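Local coordinates for insect group II chitinase (Ostrinia furnacalis, PDB 5Y2A), which probably hydrolyses the beta-1,4 linkages of chitin through one of the family 18 glycoside hydrolase catalytic domains of this insect enzyme, at residues Leu31-Ile36 and Val369-Glu374; Leu282-Ile287 and Ala360-Thr365; Ser99-Phe104 and Val149-Lys154. All coordinates share one frame; numbering follows the deposited sequence.

Contact 1. Residues Leu31-Ile36 and Val369-Glu374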
loop_
_atom_site.group_PDB
_atom_site.type_symbol
_atom_site.label_atom_id
_atom_site.label_comp_id
_atom_site.label_asym_id
_atom_site.label_seq_id
_atom_site.Cartn_x
_atom_site.Cartn_y
_atom_site.Cartn_z
ATOM N N LEU A 31 -31.290 -2.639 2.863
ATOM C CA LEU A 31 -30.401 -3.492 3.639
ATOM C C LEU A 31 -29.591 -2.726 4.680
ATOM O O LEU A 31 -28.702 -3.312 5.307
ATOM C CB LEU A 31 -29.464 -4.243 2.691
ATOM C CG LEU A 31 -30.135 -5.269 1.773
ATOM C CD1 LEU A 31 -29.121 -5.915 0.824
ATOM C CD2 LEU A 31 -30.855 -6.331 2.600
ATOM N N CYS A 32 -29.873 -1.440 4.878
ATOM C CA CYS A 32 -29.153 -0.621 5.845
ATOM C C CYS A 32 -30.147 0.219 6.626
ATOM O O CYS A 32 -31.142 0.681 6.068
ATOM C CB CYS A 32 -28.144 0.313 5.159
ATOM S SG CYS A 32 -26.983 -0.517 4.055
ATOM N N THR A 33 -29.871 0.426 7.913
ATOM C CA THR A 33 -30.564 1.479 8.645
ATOM C C THR A 33 -29.770 2.773 8.637
ATOM O O THR A 33 -30.353 3.865 8.677
ATOM C CB THR A 33 -30.826 1.054 10.095
ATOM O OG1 THR A 33 -29.580 0.877 10.783
ATOM C CG2 THR A 33 -31.610 -0.253 10.135
ATOM N N HIS A 34 -28.449 2.660 8.567
ATOM C CA HIS A 34 -27.541 3.792 8.537
ATOM C C HIS A 34 -26.444 3.490 7.529
ATOM O O HIS A 34 -25.976 2.353 7.442
ATOM C CB HIS A 34 -26.931 4.058 9.925
ATOM C CG HIS A 34 -27.948 4.285 11.002
ATOM N ND1 HIS A 34 -28.726 3.271 11.518
ATOM C CD2 HIS A 34 -28.318 5.412 11.656
ATOM C CE1 HIS A 34 -29.536 3.763 12.439
ATOM N NE2 HIS A 34 -29.305 5.060 12.545
ATOM N N ILE A 35 -26.066 4.496 6.743
ATOM C CA ILE A 35 -24.965 4.393 5.790
ATOM C C ILE A 35 -23.895 5.391 6.207
ATOM O O ILE A 35 -24.207 6.547 6.511
ATOM C CB ILE A 35 -25.431 4.665 4.347
ATOM C CG1 ILE A 35 -26.465 3.628 3.921
ATOM C CG2 ILE A 35 -24.242 4.674 3.373
ATOM C CD1 ILE A 35 -27.094 3.926 2.579
ATOM N N ILE A 36 -22.640 4.947 6.227
ATOM C CA ILE A 36 -21.502 5.811 6.515
ATOM C C ILE A 36 -20.716 5.974 5.221
ATOM O O ILE A 36 -20.295 4.979 4.614
ATOM C CB ILE A 36 -20.595 5.230 7.612
ATOM C CG1 ILE A 36 -21.387 4.883 8.879
ATOM C CG2 ILE A 36 -19.484 6.225 7.941
ATOM C CD1 ILE A 36 -22.215 6.002 9.435
ATOM N N VAL A 369 -31.429 -11.601 10.417
ATOM C CA VAL A 369 -31.395 -11.821 11.861
ATOM C C VAL A 369 -31.897 -10.593 12.614
ATOM O O VAL A 369 -32.694 -10.701 13.556
ATOM C CB VAL A 369 -29.970 -12.196 12.310
ATOM C CG1 VAL A 369 -29.895 -12.241 13.829
ATOM C CG2 VAL A 369 -29.549 -13.525 11.694
ATOM N N LEU A 370 -31.401 -9.414 12.248
ATOM C CA LEU A 370 -31.612 -8.224 13.062
ATOM C C LEU A 370 -32.895 -7.478 12.726
ATOM O O LEU A 370 -33.433 -6.775 13.588
ATOM C CB LEU A 370 -30.427 -7.266 12.912
ATOM C CG LEU A 370 -29.098 -7.798 13.441
ATOM C CD1 LEU A 370 -28.039 -6.721 13.292
ATOM C CD2 LEU A 370 -29.246 -8.233 14.897
ATOM N N ARG A 371 -33.382 -7.591 11.492
ATOM C CA ARG A 371 -34.536 -6.822 11.054
ATOM C C ARG A 371 -35.647 -7.701 10.493
ATOM O O ARG A 371 -36.625 -7.172 9.951
ATOM C CB ARG A 371 -34.103 -5.766 10.030
ATOM C CG ARG A 371 -33.074 -4.789 10.604
ATOM C CD ARG A 371 -32.517 -3.871 9.548
ATOM N NE ARG A 371 -33.486 -2.873 9.105
ATOM C CZ ARG A 371 -33.443 -2.271 7.919
ATOM N NH1 ARG A 371 -32.490 -2.582 7.049
ATOM N NH2 ARG A 371 -34.357 -1.365 7.599
ATOM N N GLY A 372 -35.530 -9.023 10.621
ATOM C CA GLY A 372 -36.599 -9.916 10.218
ATOM C C GLY A 372 -36.850 -10.008 8.734
ATOM O O GLY A 372 -37.923 -10.462 8.325
ATOM N N LYS A 373 -35.905 -9.576 7.911
ATOM C CA LYS A 373 -36.051 -9.720 6.468
ATOM C C LYS A 373 -36.086 -11.202 6.124
ATOM O O LYS A 373 -35.177 -11.950 6.494
ATOM C CB LYS A 373 -34.881 -9.043 5.756
ATOM C CG LYS A 373 -34.662 -7.576 6.124
ATOM C CD LYS A 373 -35.689 -6.614 5.557
ATOM C CE LYS A 373 -35.277 -5.184 5.889
ATOM N NZ LYS A 373 -36.243 -4.157 5.408
ATOM N N GLU A 374 -37.114 -11.657 5.417
ATOM C CA GLU A 374 -37.179 -13.054 5.010
ATOM C C GLU A 374 -35.999 -13.238 4.056
ATOM O O GLU A 374 -35.689 -12.387 3.267
ATOM C CB GLU A 374 -38.538 -13.484 4.414
ATOM C CG GLU A 374 -39.752 -13.263 5.294
ATOM C CD GLU A 374 -40.991 -14.077 4.901
ATOM O OE1 GLU A 374 -41.084 -14.532 3.761
ATOM O OE2 GLU A 374 -41.863 -14.243 5.747
HETATM O O HOH W 1 -33.856 0.543 5.374
#

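Contact 2. Residues Leu282-Ile287 and Ala360-Thr365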
loop_
_atom_site.group_PDB
_atom_site.type_symbol
_atom_site.label_atom_id
_atom_site.label_comp_id
_atom_site.label_asym_id
_atom_site.label_seq_id
_atom_site.Cartn_x
_atom_site.Cartn_y
_atom_site.Cartn_z
ATOM N N LEU A 282 -8.467 -10.004 0.528
ATOM C CA LEU A 282 -9.349 -10.537 -0.510
ATOM C C LEU A 282 -10.788 -10.246 -0.117
ATOM O O LEU A 282 -11.173 -10.482 1.032
ATOM C CB LEU A 282 -9.166 -12.054 -0.702
ATOM C CG LEU A 282 -7.838 -12.583 -1.263
ATOM C CD1 LEU A 282 -7.782 -14.110 -1.169
ATOM C CD2 LEU A 282 -7.637 -12.130 -2.710
ATOM N N SER A 283 -11.575 -9.732 -1.062
ATOM C CA SER A 283 -12.997 -9.546 -0.811
ATOM C C SER A 283 -13.677 -10.899 -0.658
ATOM O O SER A 283 -13.158 -11.936 -1.086
ATOM C CB SER A 283 -13.654 -8.772 -1.956
ATOM O OG SER A 283 -13.723 -9.577 -3.130
ATOM N N PHE A 284 -14.859 -10.885 -0.044
ATOM C CA PHE A 284 -15.616 -12.125 0.074
ATOM C C PHE A 284 -15.886 -12.733 -1.296
ATOM O O PHE A 284 -15.789 -13.953 -1.464
ATOM C CB PHE A 284 -16.931 -11.897 0.824
ATOM C CG PHE A 284 -17.724 -13.169 1.036
ATOM C CD1 PHE A 284 -17.185 -14.226 1.762
ATOM C CD2 PHE A 284 -18.988 -13.317 0.485
ATOM C CE1 PHE A 284 -17.901 -15.398 1.951
ATOM C CE2 PHE A 284 -19.713 -14.493 0.672
ATOM C CZ PHE A 284 -19.166 -15.533 1.404
ATOM N N TYR A 285 -16.204 -11.902 -2.298
ATOM C CA TYR A 285 -16.500 -12.460 -3.614
ATOM C C TYR A 285 -15.247 -13.016 -4.286
ATOM O O TYR A 285 -15.334 -14.005 -5.024
ATOM C CB TYR A 285 -17.207 -11.428 -4.506
ATOM C CG TYR A 285 -16.454 -10.151 -4.838
ATOM C CD1 TYR A 285 -15.517 -10.118 -5.870
ATOM C CD2 TYR A 285 -16.722 -8.969 -4.158
ATOM C CE1 TYR A 285 -14.839 -8.941 -6.189
ATOM C CE2 TYR A 285 -16.053 -7.788 -4.472
ATOM C CZ TYR A 285 -15.117 -7.784 -5.494
ATOM O OH TYR A 285 -14.452 -6.615 -5.812
ATOM N N GLU A 286 -14.075 -12.419 -4.036
ATOM C CA GLU A 286 -12.839 -13.015 -4.542
ATOM C C GLU A 286 -12.571 -14.363 -3.878
ATOM O O GLU A 286 -12.023 -15.279 -4.503
ATOM C CB GLU A 286 -11.665 -12.055 -4.321
ATOM C CG GLU A 286 -11.703 -10.832 -5.235
ATOM C CD GLU A 286 -10.670 -9.770 -4.872
ATOM O OE1 GLU A 286 -10.423 -9.534 -3.667
ATOM O OE2 GLU A 286 -10.113 -9.152 -5.805
ATOM N N ILE A 287 -12.940 -14.501 -2.609
ATOM C CA ILE A 287 -12.798 -15.788 -1.937
ATOM C C ILE A 287 -13.765 -16.806 -2.532
ATOM O O ILE A 287 -13.424 -17.984 -2.702
ATOM C CB ILE A 287 -13.006 -15.608 -0.425
ATOM C CG1 ILE A 287 -11.899 -14.725 0.159
ATOM C CG2 ILE A 287 -13.062 -16.953 0.288
ATOM C CD1 ILE A 287 -12.206 -14.248 1.552
ATOM N N ALA A 360 -25.629 -9.647 -2.456
ATOM C CA ALA A 360 -25.252 -9.227 -1.113
ATOM C C ALA A 360 -25.601 -10.273 -0.042
ATOM O O ALA A 360 -26.325 -9.980 0.903
ATOM C CB ALA A 360 -25.897 -7.889 -0.776
ATOM N N PRO A 361 -25.065 -11.498 -0.163
ATOM C CA PRO A 361 -25.472 -12.549 0.787
ATOM C C PRO A 361 -25.105 -12.256 2.233
ATOM O O PRO A 361 -25.910 -12.519 3.131
ATOM C CB PRO A 361 -24.749 -13.794 0.258
ATOM C CG PRO A 361 -23.589 -13.262 -0.537
ATOM C CD PRO A 361 -24.097 -11.994 -1.157
ATOM N N LEU A 362 -23.908 -11.728 2.493
ATOM C CA LEU A 362 -23.516 -11.454 3.872
ATOM C C LEU A 362 -24.407 -10.386 4.499
ATOM O O LEU A 362 -24.880 -10.540 5.629
ATOM C CB LEU A 362 -22.044 -11.039 3.932
ATOM C CG LEU A 362 -21.002 -12.075 3.485
ATOM C CD1 LEU A 362 -19.585 -11.502 3.612
ATOM C CD2 LEU A 362 -21.116 -13.387 4.266
ATOM N N LEU A 363 -24.651 -9.292 3.776
ATOM C CA LEU A 363 -25.486 -8.230 4.330
ATOM C C LEU A 363 -26.938 -8.679 4.465
ATOM O O LEU A 363 -27.631 -8.293 5.415
ATOM C CB LEU A 363 -25.380 -6.978 3.457
ATOM C CG LEU A 363 -26.086 -5.720 3.964
ATOM C CD1 LEU A 363 -25.519 -5.293 5.310
ATOM C CD2 LEU A 363 -25.956 -4.600 2.941
ATOM N N THR A 364 -27.425 -9.477 3.518
ATOM C CA THR A 364 -28.786 -9.999 3.616
ATOM C C THR A 364 -28.946 -10.891 4.843
ATOM O O THR A 364 -29.966 -10.825 5.542
ATOM C CB THR A 364 -29.135 -10.762 2.339
ATOM O OG1 THR A 364 -29.081 -9.859 1.229
ATOM C CG2 THR A 364 -30.526 -11.372 2.427
ATOM N N THR A 365 -27.943 -11.727 5.121
ATOM C CA THR A 365 -27.977 -12.581 6.304
ATOM C C THR A 365 -28.085 -11.762 7.588
ATOM O O THR A 365 -28.858 -12.109 8.492
ATOM C CB THR A 365 -26.732 -13.473 6.327
ATOM O OG1 THR A 365 -26.770 -14.373 5.210
ATOM C CG2 THR A 365 -26.660 -14.261 7.618
#

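Contact 3. Residues Ser99-Phe104 and Val149-Lys154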
loop_
_atom_site.group_PDB
_atom_site.type_symbol
_atom_site.label_atom_id
_atom_site.label_comp_id
_atom_site.label_asym_id
_atom_site.label_seq_id
_atom_site.Cartn_x
_atom_site.Cartn_y
_atom_site.Cartn_z
ATOM N N SER A 99 -9.101 25.823 20.886
ATOM C CA SER A 99 -9.580 26.670 19.797
ATOM C C SER A 99 -9.727 25.891 18.497
ATOM O O SER A 99 -10.620 26.190 17.693
ATOM C CB SER A 99 -8.630 27.855 19.590
ATOM O OG SER A 99 -8.757 28.808 20.632
ATOM N N ALA A 100 -8.858 24.904 18.268
ATOM C CA ALA A 100 -8.966 24.086 17.067
ATOM C C ALA A 100 -10.228 23.231 17.092
ATOM O O ALA A 100 -10.915 23.099 16.073
ATOM C CB ALA A 100 -7.721 23.211 16.921
ATOM N N ARG A 101 -10.553 22.649 18.250
ATOM C CA ARG A 101 -11.774 21.860 18.352
ATOM C C ARG A 101 -12.992 22.705 18.029
ATOM O O ARG A 101 -13.906 22.251 17.333
ATOM C CB ARG A 101 -11.906 21.255 19.751
ATOM C CG ARG A 101 -10.821 20.261 20.096
ATOM C CD ARG A 101 -11.272 19.333 21.206
ATOM N NE ARG A 101 -11.770 20.047 22.378
ATOM C CZ ARG A 101 -11.050 20.283 23.471
ATOM N NH1 ARG A 101 -9.795 19.864 23.546
ATOM N NH2 ARG A 101 -11.590 20.934 24.497
ATOM N N ARG A 102 -13.011 23.949 18.511
ATOM C CA ARG A 102 -14.153 24.823 18.270
ATOM C C ARG A 102 -14.297 25.139 16.787
ATOM O O ARG A 102 -15.400 25.075 16.231
ATOM C CB ARG A 102 -14.011 26.102 19.098
ATOM C CG ARG A 102 -15.127 27.091 18.874
ATOM C CD ARG A 102 -16.469 26.442 19.174
ATOM N NE ARG A 102 -17.590 27.331 18.889
ATOM C CZ ARG A 102 -18.858 26.935 18.827
ATOM N NH1 ARG A 102 -19.173 25.660 19.022
ATOM N NH2 ARG A 102 -19.814 27.815 18.562
ATOM N N LYS A 103 -13.189 25.493 16.133
ATOM C CA LYS A 103 -13.197 25.698 14.686
ATOM C C LYS A 103 -13.669 24.443 13.953
ATOM O O LYS A 103 -14.468 24.526 13.012
ATOM C CB LYS A 103 -11.793 26.107 14.236
ATOM C CG LYS A 103 -11.597 26.333 12.749
ATOM C CD LYS A 103 -10.100 26.453 12.447
ATOM C CE LYS A 103 -9.811 26.571 10.960
ATOM N NZ LYS A 103 -8.341 26.526 10.699
ATOM N N PHE A 104 -13.193 23.270 14.381
ATOM C CA PHE A 104 -13.592 22.015 13.743
ATOM C C PHE A 104 -15.098 21.806 13.826
ATOM O O PHE A 104 -15.748 21.479 12.825
ATOM C CB PHE A 104 -12.851 20.847 14.398
ATOM C CG PHE A 104 -13.255 19.492 13.873
ATOM C CD1 PHE A 104 -14.317 18.803 14.435
ATOM C CD2 PHE A 104 -12.567 18.911 12.819
ATOM C CE1 PHE A 104 -14.694 17.559 13.954
ATOM C CE2 PHE A 104 -12.931 17.664 12.332
ATOM C CZ PHE A 104 -14.000 16.987 12.899
ATOM N N VAL A 149 -15.797 14.865 21.325
ATOM C CA VAL A 149 -17.080 14.176 21.202
ATOM C C VAL A 149 -18.167 14.922 21.975
ATOM O O VAL A 149 -19.276 15.131 21.469
ATOM C CB VAL A 149 -16.949 12.716 21.669
ATOM C CG1 VAL A 149 -18.319 12.091 21.829
ATOM C CG2 VAL A 149 -16.103 11.920 20.677
ATOM N N LYS A 150 -17.870 15.330 23.214
ATOM C CA LYS A 150 -18.863 16.083 23.983
ATOM C C LYS A 150 -19.268 17.365 23.264
ATOM O O LYS A 150 -20.456 17.707 23.208
ATOM C CB LYS A 150 -18.334 16.417 25.380
ATOM C CG LYS A 150 -18.256 15.252 26.340
ATOM C CD LYS A 150 -17.892 15.740 27.733
ATOM C CE LYS A 150 -16.489 15.319 28.123
ATOM N NZ LYS A 150 -16.470 13.958 28.724
ATOM N N GLU A 151 -18.297 18.079 22.691
ATOM C CA GLU A 151 -18.607 19.353 22.052
ATOM C C GLU A 151 -19.345 19.152 20.739
ATOM O O GLU A 151 -20.260 19.920 20.418
ATOM C CB GLU A 151 -17.325 20.156 21.851
ATOM C CG GLU A 151 -16.702 20.562 23.174
ATOM C CD GLU A 151 -15.213 20.794 23.082
ATOM O OE1 GLU A 151 -14.680 20.843 21.951
ATOM O OE2 GLU A 151 -14.568 20.901 24.147
ATOM N N LEU A 152 -18.971 18.126 19.969
ATOM C CA LEU A 152 -19.761 17.767 18.795
ATOM C C LEU A 152 -21.177 17.368 19.194
ATOM O O LEU A 152 -22.145 17.728 18.515
ATOM C CB LEU A 152 -19.085 16.632 18.024
ATOM C CG LEU A 152 -17.866 16.992 17.172
ATOM C CD1 LEU A 152 -17.032 15.745 16.859
ATOM C CD2 LEU A 152 -18.310 17.674 15.892
ATOM N N ARG A 153 -21.314 16.613 20.287
ATOM C CA ARG A 153 -22.637 16.207 20.759
ATOM C C ARG A 153 -23.537 17.414 21.014
ATOM O O ARG A 153 -24.693 17.442 20.576
ATOM C CB ARG A 153 -22.501 15.355 22.026
ATOM C CG ARG A 153 -23.820 15.055 22.736
ATOM C CD ARG A 153 -24.537 13.858 22.137
ATOM N NE ARG A 153 -25.312 14.194 20.948
ATOM C CZ ARG A 153 -25.563 13.350 19.953
ATOM N NH1 ARG A 153 -25.086 12.113 19.991
ATOM N NH2 ARG A 153 -26.289 13.746 18.917
ATOM N N LYS A 154 -23.028 18.423 21.726
ATOM C CA LYS A 154 -23.862 19.588 22.018
ATOM C C LYS A 154 -24.243 20.335 20.745
ATOM O O LYS A 154 -25.406 20.713 20.563
ATOM C CB LYS A 154 -23.194 20.518 23.033
ATOM C CG LYS A 154 -23.190 19.946 24.450
ATOM C CD LYS A 154 -22.955 21.030 25.499
ATOM C CE LYS A 154 -23.024 20.468 26.926
ATOM N NZ LYS A 154 -24.403 20.075 27.364
#

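Contact 1. Residues Leu31-Ile36 and Val369-Glu374
Segments 31-36 and 369-374, which touch through Leu-31, Cys-32, Thr-33 and Arg-371, run well apart: their closest pair of CA atoms, those of Leu-31 and Lys-373, is 8.9 Å apart. One segment leads into strand 34-42, the other holds the last part of helix 361-371 and the residues after it, where Gly-372 leaves helical geometry with a positive phi of 69°. The two backbones are linked mainly by the side chain of Arg-371. Its CG lies beside the backbone N and its chain bends at chi3 (72°), which lays the guanidinium against Cys-32 and Thr-33. Thr-33 brings a methyl over one face of that group, CG2 standing 3.4 Å from Arg-371 NE and displaced toward the rim; the opposite face is covered by CE of Lys-373, 3.9 Å above the guanidinium plane. At the edge, Arg-371 NH1 comes within 3.7 Å of Leu-31 C, a van der Waals approach. The polar link is made by a water, which donates to Cys-32 O at 2.8 Å and accepts from Arg-371 NH2 at 3.0 Å. NH1 is held from its own helix by Asn-367 OD1. Thr-33 OG1 takes no part in the arginine contact; it hydrogen-bonds with His-34 ND1 at 2.6 Å and with Val-5 N of the adjacent strand 4-10, while a disulfide joins Cys-32, just ahead of strand 34-42, to Cys-7 of strand 4-10 in the family 18 barrel. A leucine in place of Arg-371 would probably cost the water and Asn-367 OD1 the N-H donors they now accept from and strip the Thr-33 methyl of its flat support. The chemistry thus implies a solvent-mediated join: NH1 is held by Asn-367, NH2 by the water, and carbons of Thr-33 and Lys-373 cover the two faces.

Contact 2. Residues Leu282-Ile287 and Ala360-Thr365
Leu-362 lies over one face of the Phe-284 ring. Its CD1 is 3.9 Å from the ring centroid and 25° off the normal, which defines a CH-pi contact, and the methyl sits toward the rim, 3.6 Å from Phe-284 CG. The other methyl, CD2, reaches further along the same ring, to within 4.0 Å of Phe-284 CE2, so the whole isopropyl fork follows the aromatic surface from CG toward CZ. Phe-284 extends its ring toward the opposing helix because CG is anti to the backbone N (chi1 -177°). At the edge of the ring, near its plane, Pro-361 CG approaches CE2 at 4.2 Å; two successive residues of one helical turn therefore take a face and an edge of the same phenyl group. Each segment contains the start of a helix. Ser-283 and Glu-286 form a capping box, with Glu-286 N donating to Ser-283 OG at 3.0 Å and Ser-283 N donating to Glu-286 OE1 at 2.9 Å, and this fixes the first turn from which Phe-284 projects. Strand 281-283 pairs antiparallel with strand 241-254, an arrangement consistent with the alpha-plus-beta insertion found in many family 18 chitinases, whereas helix 361-371 follows the last parallel strand of the barrel. At the start of that helix the backbone N atoms of Leu-362 and Leu-363 donate to the carboxylate of Asp-348, in the preceding loop, and Ala-360 O accepts from Thr-364 N and, at 2.8 Å, from Thr-364 OG1, which stands above the carbonyl plane. Leu-362 also touches Phe-247 of strand 241-254, and Asp-322 at the start of helix 322-334 borders both Pro-361 and Leu-362.

Contact 3. Residues Ser99-Phe104 and Val149-Lys154
Two helices on the outside of the beta/alpha barrel, 98-115 and 141-159, meet here through Arg-101 with Glu-151 and Phe-104 with Leu-152. They flank strand 119-123 in sequence, one preceding it and the other following it, as expected for consecutive outer helices of this fold. The polar pair is a side-on, two-pronged salt bridge. Arg-101 NE donates to Glu-151 OE1 at 3.0 Å with an N-H...O angle of 168°, and the oxygen lies in the guanidinium plane. The second prong, Arg-101 NH2 to Glu-151 OE2, is equally long at 3.0 Å but more bent, at 152°, with the donor meeting the syn lone pair of the oxygen. The guanidinium and carboxylate planes are turned 35° apart, so the match is twisted rather than flat. A bend at chi3 of the arginine swings NE and NH2 toward the acid, while the glutamate reaches across with its chain extended beyond CG. OE1, besides its bond from NE, lies 3.6 Å from Arg-101 CB. The remaining nitrogen, NH1, donates to Val-95 O at the end of helix 90-95. One turn on, Phe-104 presents the edge of its ring: CE1 is 4.1 Å from Leu-152 CD2 and just as far from CD1, so both methyls of the fork come up to the same ring carbon from one side. Leu-152 in turn rests on Leu-163 of strand 162-167, and Phe-104 on Leu-94. With all three arginine nitrogens engaged and both carboxylate oxygens taken, the guanidinium is probably fixed in rotation, and the two charges are likely to offset each other beside an apolar layer nearer the barrel wall.

From the N terminus, the chain passes 31-36, then enters the loop closed by contact 3 between 99-104 and 149-154, continues to the start of contact 2 at 282-287, which closes at 360-365, and finally reaches 369-374, closing contact 1. Contacts 2 and 3 are in series, both nested inside contact 1. Contacts 1 and 2 share helix 361-371 and touch directly, Leu-31 CB lying 3.5 Å from Leu-363 CD2; this last helix thereby joins the residues leading into strand 34-42 to the start of helix 284-292. Contact 3 ties two outer helices beyond the chain's centre from contact 2, their centres about 37 Å apart.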